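Local atomic coordinates of carboxypeptidase A (Helicoverpa armigera, PDB entry 1JQG), a protein that probably cleaves C-terminal residues from peptide chains as a zinc-dependent metallocarboxypeptidase of the M14 family. Residues Glu184-Pro189 with Glu403-Glu408; Tyr379-Pro384 with Glu411-Gly416. One frame throughout, in Å; residues are numbered along the deposited sequence.

Contact 1. Residues Glu184-Pro189 with Glu403-Glu408; sequences EWVTLP and EQAGFE. With ZN (zinc ion), chain B.
Val186 and Pro189 lean on Ala405 and Gly406 in a small, buried packing contact of helix 402-421 against a turn and the first part of the following helix, 187-200, near the zinc site, the side chain of Val186 being about 8 Å from that of His306. About 130 Å² is buried, summed over both sides, and the touching is sparse: one methyl pair and one carbonyl oxygen against a glycine CA. Val186 brings one methyl, CG2, to 3.8 Å from Ala405 CB. Its chi1 of 76° sets this methyl opposite the backbone N and beside the carbonyl carbon. Close by, Pro189 O rests 3.8 Å from Gly406 CA; with only a hydrogen on the side facing Pro189 O, Gly406 allows the backbones to approach to 5.3 Å between Pro189 CA and Gly406 CA. The turn carrying Val186 begins at Glu184, the last residue of the HxxE zinc motif of M14 peptidases, which binds the zinc ion through OE1 while OE2 accepts a hydrogen bond from Ser307 N. His181, His306 and a water complete the site. In this type I turn, Glu184 O takes both the backbone N and OG1 of Thr187, the latter at 2.8 Å. On helix 402-421, Gln404 NE2 donates to the anti lone pair of Glu408 OE2, which lies 15° out of the amide plane of Gln404; Val342 O is a second acceptor of NE2.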
ATOM      1  N   GLU A 184      -3.825  -4.961   2.140  1.00 16.95           N
ATOM      2  CA  GLU A 184      -2.448  -4.843   2.606  1.00 17.74           C
ATOM      3  C   GLU A 184      -2.351  -4.336   4.045  1.00 18.53           C
ATOM      4  O   GLU A 184      -1.972  -3.185   4.276  1.00 18.25           O
ATOM      5  CB  GLU A 184      -1.666  -3.935   1.663  1.00 15.67           C
ATOM      6  CG  GLU A 184      -1.754  -4.382   0.242  1.00 18.41           C
ATOM      7  CD  GLU A 184      -1.232  -3.340  -0.716  1.00 18.66           C
ATOM      8  OE1 GLU A 184      -1.293  -3.838  -1.873  1.00 15.08           O
ATOM      9  OE2 GLU A 184      -0.882  -2.262  -0.269  1.00 17.79           O
ATOM     10  N   TRP A 185      -2.733  -5.189   5.002  1.00 18.63           N
ATOM     11  CA  TRP A 185      -2.867  -4.846   6.396  1.00 16.93           C
ATOM     12  C   TRP A 185      -1.604  -4.424   7.084  1.00 16.41           C
ATOM     13  O   TRP A 185      -1.576  -3.521   7.904  1.00 17.10           O
ATOM     14  CB  TRP A 185      -3.478  -6.013   7.199  1.00 16.13           C
ATOM     15  CG  TRP A 185      -4.942  -6.213   6.938  1.00 19.29           C
ATOM     16  CD1 TRP A 185      -5.720  -5.604   5.990  1.00 18.43           C
ATOM     17  CD2 TRP A 185      -5.815  -7.106   7.649  1.00 21.68           C
ATOM     18  NE1 TRP A 185      -7.023  -6.074   6.076  1.00 18.84           N
ATOM     19  CE2 TRP A 185      -7.096  -6.998   7.072  1.00 15.29           C
ATOM     20  CE3 TRP A 185      -5.620  -8.003   8.720  1.00 19.92           C
ATOM     21  CZ2 TRP A 185      -8.170  -7.738   7.539  1.00 19.88           C
ATOM     22  CZ3 TRP A 185      -6.709  -8.736   9.172  1.00 13.48           C
ATOM     23  CH2 TRP A 185      -7.960  -8.601   8.582  1.00 14.10           C
ATOM     24  N   VAL A 186      -0.471  -4.965   6.682  1.00 20.18           N
ATOM     25  CA  VAL A 186       0.823  -4.620   7.239  1.00 22.83           C
ATOM     26  C   VAL A 186       1.244  -3.171   6.969  1.00 22.39           C
ATOM     27  O   VAL A 186       2.212  -2.701   7.571  1.00 21.20           O
ATOM     28  CB  VAL A 186       1.892  -5.630   6.765  1.00 26.71           C
ATOM     29  CG1 VAL A 186       2.363  -5.449   5.324  1.00 22.72           C
ATOM     30  CG2 VAL A 186       3.086  -5.598   7.720  1.00 27.19           C
ATOM     31  N   THR A 187       0.521  -2.420   6.121  1.00 18.74           N
ATOM     32  CA  THR A 187       0.851  -1.042   5.830  1.00 15.72           C
ATOM     33  C   THR A 187       0.432  -0.083   6.939  1.00 18.32           C
ATOM     34  O   THR A 187       1.080   1.002   7.092  1.00 17.32           O
ATOM     35  CB  THR A 187       0.270  -0.550   4.502  1.00 14.70           C
ATOM     36  OG1 THR A 187      -1.162  -0.566   4.521  1.00 17.74           O
ATOM     37  CG2 THR A 187       0.813  -1.417   3.378  1.00 24.69           C
ATOM     38  N   LEU A 188      -0.621  -0.415   7.677  1.00 15.48           N
ATOM     39  CA  LEU A 188      -1.158   0.418   8.739  1.00 14.17           C
ATOM     40  C   LEU A 188      -0.224   0.572   9.916  1.00 17.65           C
ATOM     41  O   LEU A 188       0.183   1.678  10.327  1.00 15.79           O
ATOM     42  CB  LEU A 188      -2.536  -0.078   9.203  1.00 13.23           C
ATOM     43  CG  LEU A 188      -3.217   0.771  10.301  1.00 19.64           C
ATOM     44  CD1 LEU A 188      -3.497   2.225   9.899  1.00 13.10           C
ATOM     45  CD2 LEU A 188      -4.537   0.196  10.791  1.00 15.82           C
ATOM     46  N   PRO A 189       0.358  -0.517  10.433  1.00 20.08           N
ATOM     47  CA  PRO A 189       1.371  -0.432  11.478  1.00 16.91           C
ATOM     48  C   PRO A 189       2.487   0.533  11.149  1.00 20.26           C
ATOM     49  O   PRO A 189       3.159   1.162  11.987  1.00 24.84           O
ATOM     50  CB  PRO A 189       1.852  -1.882  11.603  1.00 16.86           C
ATOM     51  CG  PRO A 189       0.667  -2.703  11.182  1.00 18.41           C
ATOM     52  CD  PRO A 189       0.078  -1.923  10.040  1.00 16.84           C
ATOM     53  N   GLU A 403       5.263  -4.895  15.164  1.00 23.08           N
ATOM     54  CA  GLU A 403       6.151  -3.835  15.620  1.00 24.59           C
ATOM     55  C   GLU A 403       7.370  -3.659  14.727  1.00 24.46           C
ATOM     56  O   GLU A 403       7.845  -2.548  14.500  1.00 29.35           O
ATOM     57  CB  GLU A 403       6.574  -4.102  17.078  1.00 26.43           C
ATOM     58  CG  GLU A 403       7.367  -2.948  17.675  1.00 32.85           C
ATOM     59  CD  GLU A 403       7.638  -3.097  19.160  1.00 35.54           C
ATOM     60  OE1 GLU A 403       6.990  -2.471  20.021  1.00 39.09           O
ATOM     61  OE2 GLU A 403       8.543  -3.878  19.498  1.00 42.28           O
ATOM     62  N   GLN A 404       7.979  -4.758  14.269  1.00 23.78           N
ATOM     63  CA  GLN A 404       9.190  -4.724  13.466  1.00 19.01           C
ATOM     64  C   GLN A 404       8.886  -4.075  12.115  1.00 20.54           C
ATOM     65  O   GLN A 404       9.727  -3.342  11.612  1.00 19.11           O
ATOM     66  CB  GLN A 404       9.750  -6.127  13.244  1.00 12.75           C
ATOM     67  CG  GLN A 404      10.904  -6.216  12.248  1.00 20.28           C
ATOM     68  CD  GLN A 404      12.110  -5.390  12.608  1.00 26.39           C
ATOM     69  OE1 GLN A 404      12.397  -5.006  13.746  1.00 28.91           O
ATOM     70  NE2 GLN A 404      12.941  -5.043  11.619  1.00 34.11           N
ATOM     71  N   ALA A 405       7.691  -4.307  11.586  1.00 20.99           N
ATOM     72  CA  ALA A 405       7.207  -3.747  10.359  1.00 19.99           C
ATOM     73  C   ALA A 405       7.196  -2.222  10.442  1.00 21.74           C
ATOM     74  O   ALA A 405       7.769  -1.578   9.549  1.00 24.29           O
ATOM     75  CB  ALA A 405       5.818  -4.316  10.079  1.00 16.22           C
ATOM     76  N   GLY A 406       6.710  -1.709  11.557  1.00 19.83           N
ATOM     77  CA  GLY A 406       6.703  -0.286  11.824  1.00 24.87           C
ATOM     78  C   GLY A 406       8.096   0.305  12.031  1.00 21.45           C
ATOM     79  O   GLY A 406       8.429   1.321  11.453  1.00 23.80           O
ATOM     80  N   PHE A 407       8.852  -0.353  12.902  1.00 18.87           N
ATOM     81  CA  PHE A 407      10.179   0.159  13.295  1.00 20.04           C
ATOM     82  C   PHE A 407      11.137   0.154  12.119  1.00 19.13           C
ATOM     83  O   PHE A 407      11.846   1.119  11.826  1.00 18.57           O
ATOM     84  CB  PHE A 407      10.747  -0.691  14.446  1.00 21.55           C
ATOM     85  CG  PHE A 407      12.199  -0.495  14.745  1.00 22.83           C
ATOM     86  CD1 PHE A 407      12.568   0.559  15.571  1.00 28.29           C
ATOM     87  CD2 PHE A 407      13.183  -1.317  14.219  1.00 21.16           C
ATOM     88  CE1 PHE A 407      13.901   0.797  15.852  1.00 35.23           C
ATOM     89  CE2 PHE A 407      14.526  -1.085  14.525  1.00 28.34           C
ATOM     90  CZ  PHE A 407      14.888  -0.021  15.337  1.00 28.71           C
ATOM     91  N   GLU A 408      11.155  -0.992  11.417  1.00 20.42           N
ATOM     92  CA  GLU A 408      11.974  -1.147  10.197  1.00 21.98           C
ATOM     93  C   GLU A 408      11.760  -0.066   9.140  1.00 21.49           C
ATOM     94  O   GLU A 408      12.670   0.593   8.668  1.00 16.25           O
ATOM     95  CB  GLU A 408      11.553  -2.478   9.566  1.00 31.43           C
ATOM     96  CG  GLU A 408      12.450  -3.005   8.479  1.00 40.65           C
ATOM     97  CD  GLU A 408      11.960  -4.365   7.993  1.00 37.45           C
ATOM     98  OE1 GLU A 408      11.671  -4.438   6.796  1.00 38.22           O
ATOM     99  OE2 GLU A 408      11.937  -5.235   8.885  1.00 37.51           O
TER
HETATM  100 ZN    ZN B 413      -1.019  -2.217  -3.411  1.00 25.88          ZN
HETATM  101  O   HOH W   1       0.388  -3.013  -5.245  1.00 17.20           O

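Contact 2. Residues Tyr379-Pro384 with Glu411-Gly416; sequences YTYELP and EGIKVG
Tyr381 spans the gap between a strand of the central sheet and the Gly412-Ile413 backbone of helix 402-421, and does so with one side chain. The two segments are well apart, 10.0 Å from Tyr381 CA to Ile413 CA, and the phenol bridges most of it. Its CB already points at the helix, and chi1, at -93°, which is not a staggered value, turns the ring to place OH over the Gly412-Ile413 peptide. There Tyr381 OH lies 3.7 Å from Gly412 C and 3.9 Å from Ile413 N, standing over the face of the peptide, not at its N-H or C=O. Ile413 adds a looser touch, its CG1 being 4.4 Å from Tyr381 OH. Gly412 presents no side chain on the face that Tyr381 OH approaches, which is consistent with the close approach. The surroundings are those of the alpha/beta carboxypeptidase fold, with strand 377-383 paired in parallel to strand 299-307 and helices packed on the sheet; Leu303 and Met335 touch the tyrosine there. Alternation along the strand puts Glu382, the predicted proton donor or acceptor, on the other face, beside His306. Within the helix, Lys414 stretches an extended chain to Glu411 in a weak bond of 3.3 Å, NZ to OE2, within a salt bridge, and NZ also pairs with Glu204.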
ATOM      1  N   TYR A 379       7.699   8.207  -3.816  1.00 24.18           N
ATOM      2  CA  TYR A 379       7.884   6.767  -3.894  1.00 23.41           C
ATOM      3  C   TYR A 379       6.604   6.004  -3.534  1.00 21.20           C
ATOM      4  O   TYR A 379       5.731   6.459  -2.759  1.00 18.83           O
ATOM      5  CB  TYR A 379       9.062   6.354  -2.984  1.00 20.01           C
ATOM      6  CG  TYR A 379      10.353   7.115  -3.294  1.00 22.41           C
ATOM      7  CD1 TYR A 379      10.608   8.303  -2.595  1.00 20.57           C
ATOM      8  CD2 TYR A 379      11.275   6.687  -4.238  1.00 17.14           C
ATOM      9  CE1 TYR A 379      11.744   9.024  -2.850  1.00 21.10           C
ATOM     10  CE2 TYR A 379      12.440   7.410  -4.445  1.00 19.34           C
ATOM     11  CZ  TYR A 379      12.665   8.587  -3.769  1.00 17.64           C
ATOM     12  OH  TYR A 379      13.771   9.356  -3.983  1.00 19.46           O
ATOM     13  N   THR A 380       6.557   4.768  -3.968  1.00 17.60           N
ATOM     14  CA  THR A 380       5.561   3.786  -3.582  1.00 18.07           C
ATOM     15  C   THR A 380       6.286   2.641  -2.863  1.00 21.66           C
ATOM     16  O   THR A 380       7.104   1.976  -3.485  1.00 25.00           O
ATOM     17  CB  THR A 380       4.767   3.303  -4.787  1.00 14.72           C
ATOM     18  OG1 THR A 380       4.229   2.005  -4.403  1.00 18.92           O
ATOM     19  CG2 THR A 380       5.596   3.068  -6.046  1.00 35.29           C
ATOM     20  N   TYR A 381       6.091   2.528  -1.553  1.00 22.29           N
ATOM     21  CA  TYR A 381       6.735   1.516  -0.750  1.00 19.69           C
ATOM     22  C   TYR A 381       6.025   0.189  -0.883  1.00 19.84           C
ATOM     23  O   TYR A 381       4.817   0.090  -0.976  1.00 24.17           O
ATOM     24  CB  TYR A 381       6.756   1.885   0.741  1.00 24.52           C
ATOM     25  CG  TYR A 381       7.986   2.616   1.226  1.00 20.18           C
ATOM     26  CD1 TYR A 381       8.385   3.819   0.706  1.00 23.61           C
ATOM     27  CD2 TYR A 381       8.747   2.086   2.237  1.00 23.17           C
ATOM     28  CE1 TYR A 381       9.515   4.484   1.158  1.00 25.23           C
ATOM     29  CE2 TYR A 381       9.881   2.723   2.725  1.00 23.32           C
ATOM     30  CZ  TYR A 381      10.256   3.922   2.184  1.00 23.21           C
ATOM     31  OH  TYR A 381      11.354   4.612   2.656  1.00 15.34           O
ATOM     32  N   GLU A 382       6.810  -0.871  -0.926  1.00 22.20           N
ATOM     33  CA  GLU A 382       6.305  -2.235  -0.950  1.00 21.97           C
ATOM     34  C   GLU A 382       6.944  -2.927   0.243  1.00 19.44           C
ATOM     35  O   GLU A 382       8.067  -3.354   0.075  1.00 25.32           O
ATOM     36  CB  GLU A 382       6.649  -2.948  -2.257  1.00 26.26           C
ATOM     37  CG  GLU A 382       6.004  -2.335  -3.501  1.00 32.46           C
ATOM     38  CD  GLU A 382       4.505  -2.618  -3.567  1.00 39.25           C
ATOM     39  OE1 GLU A 382       4.105  -3.636  -2.970  1.00 37.91           O
ATOM     40  OE2 GLU A 382       3.728  -1.855  -4.193  1.00 42.05           O
ATOM     41  N   LEU A 383       6.275  -2.977   1.366  1.00 19.23           N
ATOM     42  CA  LEU A 383       6.719  -3.653   2.562  1.00 21.03           C
ATOM     43  C   LEU A 383       6.935  -5.159   2.421  1.00 17.89           C
ATOM     44  O   LEU A 383       6.454  -5.755   1.489  1.00 17.28           O
ATOM     45  CB  LEU A 383       5.660  -3.441   3.675  1.00 20.79           C
ATOM     46  CG  LEU A 383       5.452  -1.990   4.104  1.00 21.64           C
ATOM     47  CD1 LEU A 383       4.673  -1.948   5.429  1.00 25.38           C
ATOM     48  CD2 LEU A 383       6.779  -1.280   4.190  1.00 14.62           C
ATOM     49  N   PRO A 384       7.793  -5.730   3.241  1.00 20.14           N
ATOM     50  CA  PRO A 384       8.204  -7.113   3.174  1.00 18.73           C
ATOM     51  C   PRO A 384       7.035  -8.032   3.446  1.00 23.96           C
ATOM     52  O   PRO A 384       6.174  -7.817   4.308  1.00 27.78           O
ATOM     53  CB  PRO A 384       9.284  -7.239   4.268  1.00 14.94           C
ATOM     54  CG  PRO A 384       9.825  -5.856   4.449  1.00 17.74           C
ATOM     55  CD  PRO A 384       8.629  -4.983   4.257  1.00 19.93           C
ATOM     56  N   GLU A 411      12.897   3.678   9.931  1.00 17.87           N
ATOM     57  CA  GLU A 411      14.299   3.885   9.625  1.00 19.77           C
ATOM     58  C   GLU A 411      14.484   4.463   8.227  1.00 21.21           C
ATOM     59  O   GLU A 411      15.379   5.281   8.005  1.00 25.63           O
ATOM     60  CB  GLU A 411      15.116   2.593   9.794  1.00 18.65           C
ATOM     61  CG  GLU A 411      15.080   1.977  11.171  1.00 20.72           C
ATOM     62  CD  GLU A 411      15.576   2.999  12.207  1.00 29.94           C
ATOM     63  OE1 GLU A 411      16.750   3.359  11.965  1.00 20.20           O
ATOM     64  OE2 GLU A 411      14.877   3.422  13.178  1.00 35.90           O
ATOM     65  N   GLY A 412      13.726   3.935   7.257  1.00 20.04           N
ATOM     66  CA  GLY A 412      13.842   4.397   5.873  1.00 17.58           C
ATOM     67  C   GLY A 412      13.155   5.735   5.654  1.00 16.62           C
ATOM     68  O   GLY A 412      13.632   6.603   4.942  1.00 17.49           O
ATOM     69  N   ILE A 413      12.008   5.899   6.301  1.00 18.24           N
ATOM     70  CA  ILE A 413      11.207   7.105   6.174  1.00 20.53           C
ATOM     71  C   ILE A 413      11.938   8.341   6.693  1.00 20.94           C
ATOM     72  O   ILE A 413      11.916   9.357   6.027  1.00 22.05           O
ATOM     73  CB  ILE A 413       9.825   6.931   6.857  1.00 17.76           C
ATOM     74  CG1 ILE A 413       9.060   5.796   6.192  1.00 17.29           C
ATOM     75  CG2 ILE A 413       9.026   8.232   6.801  1.00 15.97           C
ATOM     76  CD1 ILE A 413       7.655   5.479   6.637  1.00 18.07           C
ATOM     77  N   LYS A 414      12.511   8.293   7.895  1.00 19.38           N
ATOM     78  CA  LYS A 414      13.171   9.451   8.457  1.00 22.12           C
ATOM     79  C   LYS A 414      14.439   9.827   7.686  1.00 25.57           C
ATOM     80  O   LYS A 414      14.900  10.987   7.585  1.00 25.40           O
ATOM     81  CB  LYS A 414      13.473   9.268   9.954  1.00 21.22           C
ATOM     82  CG  LYS A 414      14.499   8.248  10.350  1.00 23.83           C
ATOM     83  CD  LYS A 414      14.398   7.961  11.874  1.00 18.05           C
ATOM     84  CE  LYS A 414      15.181   6.676  12.202  0.50 14.42           C
ATOM     85  NZ  LYS A 414      15.458   6.650  13.656  0.50 15.96           N
ATOM     86  N   VAL A 415      15.093   8.842   7.081  1.00 25.43           N
ATOM     87  CA  VAL A 415      16.290   9.053   6.293  1.00 21.72           C
ATOM     88  C   VAL A 415      15.871   9.759   5.021  1.00 21.89           C
ATOM     89  O   VAL A 415      16.604  10.641   4.546  1.00 24.54           O
ATOM     90  CB  VAL A 415      17.025   7.757   5.975  1.00 23.05           C
ATOM     91  CG1 VAL A 415      17.976   7.905   4.806  1.00 29.56           C
ATOM     92  CG2 VAL A 415      17.868   7.263   7.153  1.00 27.58           C
ATOM     93  N   GLY A 416      14.709   9.332   4.513  1.00 17.94           N
ATOM     94  CA  GLY A 416      14.190   9.902   3.274  1.00 17.35           C
ATOM     95  C   GLY A 416      13.688  11.324   3.477  1.00 19.01           C
ATOM     96  O   GLY A 416      13.998  12.217   2.665  1.00 20.85           O
TER

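How the contacts relate
Both contacts are buried and lean on the same helix, 402-421, contact 1 on its first turns and contact 2 further along. Their centres lie about 11 Å apart, and their segments alternate along the chain. Contact 1 joins this helix to another helix's start by close backbone and methyl packing; contact 2 joins it to the sheet by one long aromatic side chain. The two meet directly: Leu383 CD1 packs 3.3 Å from Val186 O, and Pro384 CG lies 3.3 Å from Glu408 OE1. Each also has a residue on the catalytic side, the zinc ligand Glu184 in contact 1 and the predicted active-site Glu382 in contact 2.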